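Local coordinates for protein titin (Homo sapiens, PDB 6H4L) that forms one immunoglobulin-like link of the titin M-band segment, the part of this giant muscle protein that lies at the centre of the sarcomere, at residues G23-F28 / E67-H72; S76-A81 / S91-L96. One frame throughout, in Å; residues are numbered along the deposited sequence.

Interaction 1 of 2, residues G23-F28 / E67-H72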
loop_
_atom_site.group_PDB
_atom_site.type_symbol
_atom_site.label_atom_id
_atom_site.label_comp_id
_atom_site.label_asym_id
_atom_site.label_seq_id
_atom_site.Cartn_x
_atom_site.Cartn_y
_atom_site.Cartn_z
ATOM N N GLY A 23 -12.695 13.579 6.219
ATOM C CA GLY A 23 -12.132 14.780 5.633
ATOM C C GLY A 23 -10.628 14.940 5.739
ATOM O O GLY A 23 -10.035 15.752 5.028
ATOM N N GLN A 24 -10.001 14.175 6.625
ATOM C CA GLN A 24 -8.554 14.254 6.754
ATOM C C GLN A 24 -7.889 13.379 5.701
ATOM O O GLN A 24 -8.544 12.553 5.063
ATOM C CB GLN A 24 -8.098 13.846 8.157
ATOM C CG GLN A 24 -8.469 14.851 9.241
ATOM C CD GLN A 24 -7.646 14.692 10.506
ATOM O OE1 GLN A 24 -6.640 13.977 10.527
ATOM N NE2 GLN A 24 -8.066 15.365 11.571
ATOM N N ASN A 25 -6.589 13.578 5.517
ATOM C CA ASN A 25 -5.795 12.722 4.642
ATOM C C ASN A 25 -5.165 11.635 5.474
ATOM O O ASN A 25 -4.963 11.794 6.672
ATOM C CB ASN A 25 -4.681 13.523 3.973
ATOM C CG ASN A 25 -5.179 14.818 3.367
ATOM O OD1 ASN A 25 -6.227 14.853 2.727
ATOM N ND2 ASN A 25 -4.427 15.896 3.573
ATOM N N THR A 26 -4.838 10.520 4.847
ATOM C CA THR A 26 -4.158 9.482 5.594
ATOM C C THR A 26 -3.157 8.732 4.730
ATOM O O THR A 26 -3.185 8.819 3.506
ATOM C CB THR A 26 -5.167 8.512 6.233
ATOM O OG1 THR A 26 -4.537 7.805 7.309
ATOM C CG2 THR A 26 -5.720 7.544 5.202
ATOM N N ARG A 27 -2.265 8.002 5.380
ATOM C CA ARG A 27 -1.286 7.199 4.658
ATOM C C ARG A 27 -1.215 5.805 5.231
ATOM O O ARG A 27 -1.391 5.618 6.439
ATOM C CB ARG A 27 0.100 7.827 4.785
ATOM C CG ARG A 27 0.295 9.058 3.955
ATOM C CD ARG A 27 1.653 9.705 4.189
ATOM N NE ARG A 27 1.786 10.884 3.338
ATOM C CZ ARG A 27 2.659 11.865 3.539
ATOM N NH1 ARG A 27 3.479 11.819 4.583
ATOM N NH2 ARG A 27 2.699 12.898 2.704
ATOM N N PHE A 28 -0.939 4.843 4.351
ATOM C CA PHE A 28 -0.469 3.515 4.735
ATOM C C PHE A 28 0.980 3.419 4.292
ATOM O O PHE A 28 1.338 3.881 3.216
ATOM C CB PHE A 28 -1.279 2.421 4.043
ATOM C CG PHE A 28 -2.679 2.240 4.600
ATOM C CD1 PHE A 28 -2.886 1.490 5.745
ATOM C CD2 PHE A 28 -3.774 2.791 3.960
ATOM C CE1 PHE A 28 -4.161 1.304 6.256
ATOM C CE2 PHE A 28 -5.062 2.617 4.472
ATOM C CZ PHE A 28 -5.250 1.872 5.619
ATOM N N GLU A 67 -1.204 7.202 -0.208
ATOM C CA GLU A 67 -1.800 8.360 0.419
ATOM C C GLU A 67 -3.212 8.521 -0.132
ATOM O O GLU A 67 -3.410 8.480 -1.343
ATOM C CB GLU A 67 -0.951 9.583 0.125
ATOM C CG GLU A 67 -1.530 10.880 0.650
ATOM C CD GLU A 67 -0.614 12.040 0.341
ATOM O OE1 GLU A 67 -0.515 12.417 -0.847
ATOM O OE2 GLU A 67 0.037 12.543 1.277
ATOM N N ILE A 68 -4.179 8.644 0.768
ATOM C CA ILE A 68 -5.575 8.866 0.381
ATOM C C ILE A 68 -5.982 10.216 0.941
ATOM O O ILE A 68 -5.865 10.448 2.147
ATOM C CB ILE A 68 -6.497 7.772 0.956
ATOM C CG1 ILE A 68 -5.996 6.378 0.559
ATOM C CG2 ILE A 68 -7.951 7.992 0.498
ATOM C CD1 ILE A 68 -5.984 5.392 1.706
ATOM N N LEU A 69 -6.439 11.114 0.070
ATOM C CA LEU A 69 -6.756 12.472 0.474
ATOM C C LEU A 69 -8.250 12.616 0.722
ATOM O O LEU A 69 -9.047 11.926 0.092
ATOM C CB LEU A 69 -6.350 13.454 -0.622
ATOM C CG LEU A 69 -4.879 13.509 -1.023
ATOM C CD1 LEU A 69 -4.672 14.687 -1.965
ATOM C CD2 LEU A 69 -4.009 13.647 0.208
ATOM N N ASP A 70 -8.612 13.513 1.637
ATOM C CA ASP A 70 -10.000 13.897 1.871
ATOM C C ASP A 70 -10.930 12.704 2.103
ATOM O O ASP A 70 -11.934 12.542 1.415
ATOM C CB ASP A 70 -10.499 14.725 0.704
ATOM C CG ASP A 70 -11.904 15.239 0.927
ATOM O OD1 ASP A 70 -12.220 15.476 2.103
ATOM O OD2 ASP A 70 -12.640 15.327 -0.066
ATOM N N CYS A 71 -10.595 11.910 3.110
ATOM C CA CYS A 71 -11.256 10.636 3.380
ATOM C C CYS A 71 -12.724 10.721 3.754
ATOM O O CYS A 71 -13.097 11.444 4.672
ATOM C CB CYS A 71 -10.515 9.900 4.492
ATOM S SG CYS A 71 -8.919 9.235 3.970
ATOM N N HIS A 72 -13.548 9.948 3.050
ATOM C CA HIS A 72 -14.966 9.841 3.371
ATOM C C HIS A 72 -15.305 8.399 3.718
ATOM O O HIS A 72 -14.427 7.524 3.692
ATOM C CB HIS A 72 -15.824 10.311 2.194
ATOM C CG HIS A 72 -15.567 11.726 1.779
ATOM N ND1 HIS A 72 -15.645 12.140 0.467
ATOM C CD2 HIS A 72 -15.238 12.824 2.501
ATOM C CE1 HIS A 72 -15.372 13.430 0.397
ATOM N NE2 HIS A 72 -15.127 13.869 1.617
#
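T26 and I68 face each other as an antiparallel hydrogen-bonded pair: T26 N gives to I68 O and I68 N to T26 O, each bond 2.9 Å long. Beyond the strands the ladder carries on by other means. The side chain of N25 takes over as acceptor, its OD1 lying 2.9 Å from D70 N in the plane of the amide carbonyl; with CG beside the backbone N (chi1 -48°), OD1 is brought across to the backbone of L69 and D70. Two backbone bonds close the end, C71 N to Q24 O and the short G23 N to C71 O at 2.7 Å.

The charged pair is R27 with E67, side chains running alongside each other from a non-hydrogen-bonded pair. R27 presents its side edge, and both NE (3.2 Å) and NH2 (3.0 Å) grip the single oxygen E67 OE2, coming from the same face of the carboxylate, whose plane is turned 25° from that of the guanidinium. E67 OE1 is held separately by H56, which should limit rotation of the carboxylate.

The strand parts, 26-28 and 67-68, belong to neighbouring strands, 26-35 and 63-68, in the four-stranded sheet of an I-set immunoglobulin sandwich; R27 and E67 sit on one face of it, T26 and I68 on the face turned to the other sheet.

Apolar contacts line that inner face. The tip of I68, CD1, meets the edge of the F28 ring near its plane, 4.0 Å from CE2, while T26 CG2 lies 3.8 Å from C71 SG; T26 OG1 bonds to H18. L69 CD2 rests against the N25 amide. D70, whose OD1 passes close to G23 CA, binds a zinc ion together with H72.

Interaction 2 of 2, residues S76-A81 / S91-L96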
loop_
_atom_site.group_PDB
_atom_site.type_symbol
_atom_site.label_atom_id
_atom_site.label_comp_id
_atom_site.label_asym_id
_atom_site.label_seq_id
_atom_site.Cartn_x
_atom_site.Cartn_y
_atom_site.Cartn_z
ATOM N N SER A 76 -13.352 3.795 3.407
ATOM C CA SER A 76 -13.102 2.761 4.402
ATOM C C SER A 76 -12.964 1.414 3.713
ATOM O O SER A 76 -13.440 1.225 2.595
ATOM C CB SER A 76 -14.252 2.698 5.412
ATOM O OG SER A 76 -14.456 3.948 6.045
ATOM N N GLY A 77 -12.313 0.472 4.385
ATOM C CA GLY A 77 -12.237 -0.879 3.870
ATOM C C GLY A 77 -10.823 -1.404 3.880
ATOM O O GLY A 77 -9.960 -0.893 4.603
ATOM N N THR A 78 -10.580 -2.419 3.058
ATOM C CA THR A 78 -9.290 -3.092 3.020
ATOM C C THR A 78 -8.404 -2.530 1.924
ATOM O O THR A 78 -8.812 -2.462 0.762
ATOM C CB THR A 78 -9.479 -4.606 2.782
ATOM O OG1 THR A 78 -10.321 -5.148 3.812
ATOM C CG2 THR A 78 -8.138 -5.327 2.773
ATOM N N TYR A 79 -7.186 -2.134 2.296
ATOM C CA TYR A 79 -6.195 -1.693 1.325
ATOM C C TYR A 79 -5.098 -2.721 1.296
ATOM O O TYR A 79 -4.634 -3.152 2.350
ATOM C CB TYR A 79 -5.641 -0.310 1.682
ATOM C CG TYR A 79 -6.663 0.772 1.412
ATOM C CD1 TYR A 79 -6.707 1.422 0.183
ATOM C CD2 TYR A 79 -7.598 1.111 2.372
ATOM C CE1 TYR A 79 -7.664 2.397 -0.080
ATOM C CE2 TYR A 79 -8.563 2.089 2.118
ATOM C CZ TYR A 79 -8.576 2.724 0.893
ATOM O OH TYR A 79 -9.518 3.693 0.626
ATOM N N ARG A 80 -4.706 -3.116 0.088
ATOM C CA ARG A 80 -3.693 -4.152 -0.074
ATOM C C ARG A 80 -2.593 -3.703 -1.029
ATOM O O ARG A 80 -2.875 -3.125 -2.083
ATOM C CB ARG A 80 -4.354 -5.433 -0.607
ATOM C CG ARG A 80 -3.362 -6.538 -0.972
ATOM C CD ARG A 80 -4.055 -7.741 -1.598
ATOM N NE ARG A 80 -4.965 -8.423 -0.683
ATOM C CZ ARG A 80 -4.619 -9.456 0.079
ATOM N NH1 ARG A 80 -3.368 -9.905 0.064
ATOM N NH2 ARG A 80 -5.519 -10.033 0.867
ATOM N N ALA A 81 -1.339 -3.984 -0.664
ATOM C CA ALA A 81 -0.209 -3.804 -1.564
ATOM C C ALA A 81 0.246 -5.178 -2.011
ATOM O O ALA A 81 0.297 -6.099 -1.198
ATOM C CB ALA A 81 0.940 -3.082 -0.865
ATOM N N SER A 91 2.594 -9.844 -0.183
ATOM C CA SER A 91 1.436 -8.954 -0.112
ATOM C C SER A 91 1.132 -8.623 1.331
ATOM O O SER A 91 1.461 -9.386 2.247
ATOM C CB SER A 91 0.218 -9.599 -0.775
ATOM O OG SER A 91 -0.854 -8.661 -0.862
ATOM N N ASP A 92 0.513 -7.463 1.541
ATOM C CA ASP A 92 0.148 -7.025 2.882
ATOM C C ASP A 92 -1.176 -6.299 2.747
ATOM O O ASP A 92 -1.472 -5.748 1.691
ATOM C CB ASP A 92 1.211 -6.069 3.427
ATOM C CG ASP A 92 0.976 -5.676 4.876
ATOM O OD1 ASP A 92 0.446 -6.483 5.667
ATOM O OD2 ASP A 92 1.341 -4.539 5.223
ATOM N N TYR A 93 -1.984 -6.322 3.800
ATOM C CA TYR A 93 -3.246 -5.594 3.762
ATOM C C TYR A 93 -3.582 -5.057 5.140
ATOM O O TYR A 93 -3.098 -5.563 6.147
ATOM C CB TYR A 93 -4.374 -6.485 3.244
ATOM C CG TYR A 93 -4.707 -7.653 4.143
ATOM C CD1 TYR A 93 -5.632 -7.525 5.170
ATOM C CD2 TYR A 93 -4.093 -8.883 3.963
ATOM C CE1 TYR A 93 -5.939 -8.593 5.995
ATOM C CE2 TYR A 93 -4.397 -9.961 4.784
ATOM C CZ TYR A 93 -5.316 -9.808 5.798
ATOM O OH TYR A 93 -5.620 -10.872 6.619
ATOM N N ALA A 94 -4.418 -4.025 5.168
ATOM C CA ALA A 94 -4.845 -3.409 6.411
ATOM C C ALA A 94 -6.174 -2.718 6.162
ATOM O O ALA A 94 -6.580 -2.519 5.018
ATOM C CB ALA A 94 -3.796 -2.400 6.902
ATOM N N THR A 95 -6.842 -2.343 7.245
ATOM C CA THR A 95 -8.153 -1.723 7.137
ATOM C C THR A 95 -8.106 -0.239 7.450
ATOM O O THR A 95 -7.368 0.203 8.328
ATOM C CB THR A 95 -9.164 -2.386 8.085
ATOM O OG1 THR A 95 -8.733 -2.216 9.441
ATOM C CG2 THR A 95 -9.300 -3.863 7.773
ATOM N N LEU A 96 -8.902 0.527 6.715
ATOM C CA LEU A 96 -9.137 1.925 7.046
ATOM C C LEU A 96 -10.550 2.087 7.584
ATOM O O LEU A 96 -11.510 1.596 6.989
ATOM C CB LEU A 96 -8.973 2.806 5.811
ATOM C CG LEU A 96 -9.060 4.306 6.104
ATOM C CD1 LEU A 96 -7.931 4.751 7.031
ATOM C CD2 LEU A 96 -9.063 5.108 4.811
#
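R80 lays its guanidinium beside the aromatic ring of Y93, the two planes 36° apart, after the chain has bent near its end. R80 NH2 comes within 3.6 Å of Y93 CD2, and Y93 CB lies over the guanidinium face; the group leans across the root of the tyrosine and is not stacked flat on its ring. The backbone pairing brings Y93 CB to 4.0 Å from T78 CG2. With CG between the backbone N and the carbonyl carbon (chi1 65°), the ring then sets CD1 toward T78 CG2 and CD2 toward R80 NH2.

The other end of the guanidinium is held at its edge. R80 NH1 donates to S91 OG, 3.0 Å away and close to the guanidinium plane, and S91 OG in turn donates to A81 O, 2.8 Å away, approaching from above the carbonyl plane. A81 O thus has two donors, the second being D92 N.

On the opposite face of the sheet, turned to the sandwich core, the Y79 ring and L96 side chain meet at an oblique angle, with Y79 CE2 3.8 Å from L96 CB. Y79 OH bonds to D75 O, the tyrosine corner widespread in immunoglobulin folds, and the ring also stacks on H44.

Strands 77-85 and 88-98 make a beta hairpin; its segments 77-81 and 91-96 run antiparallel, 149° between their directions. Paired backbone bonds join G77 with L96, Y79 with A94 and A81 with D92. Between them, CA-H groups of T78, R80, Y93 and T95 lean on carbonyl oxygens.

The inner face is mainly apolar, with Y79 OH satisfied and buried D92 the charged exception, held by R14 and M15 N; outside, a chain of bonds from guanidinium through serine hydroxyl to carbonyl should fix the serine's rotation and polarise its O-H.

Overall arrangement
Interactions 1 and 2 lie in the two facing sheets of one immunoglobulin sandwich, their centres about 14 Å apart. Interaction 1 joins strands 26-35 and 63-68 of the four-stranded sheet; interaction 2 joins strands 77-85 and 88-98 of the mixed sheet. Along the chain they come in series, 67-72 leading within a few residues to 76-81, so the chain crosses from one sheet to the other between them. They meet in the core, where F28 CE2 lies 3.6 Å from Y79 CD2 and I68 CD1 lies 3.8 Å from Y79 CZ. Side chains from both contacts thus pack into the same core between the sheets, while interaction 1 itself carries the zinc ligands D70 and H72, toward one end of the domain.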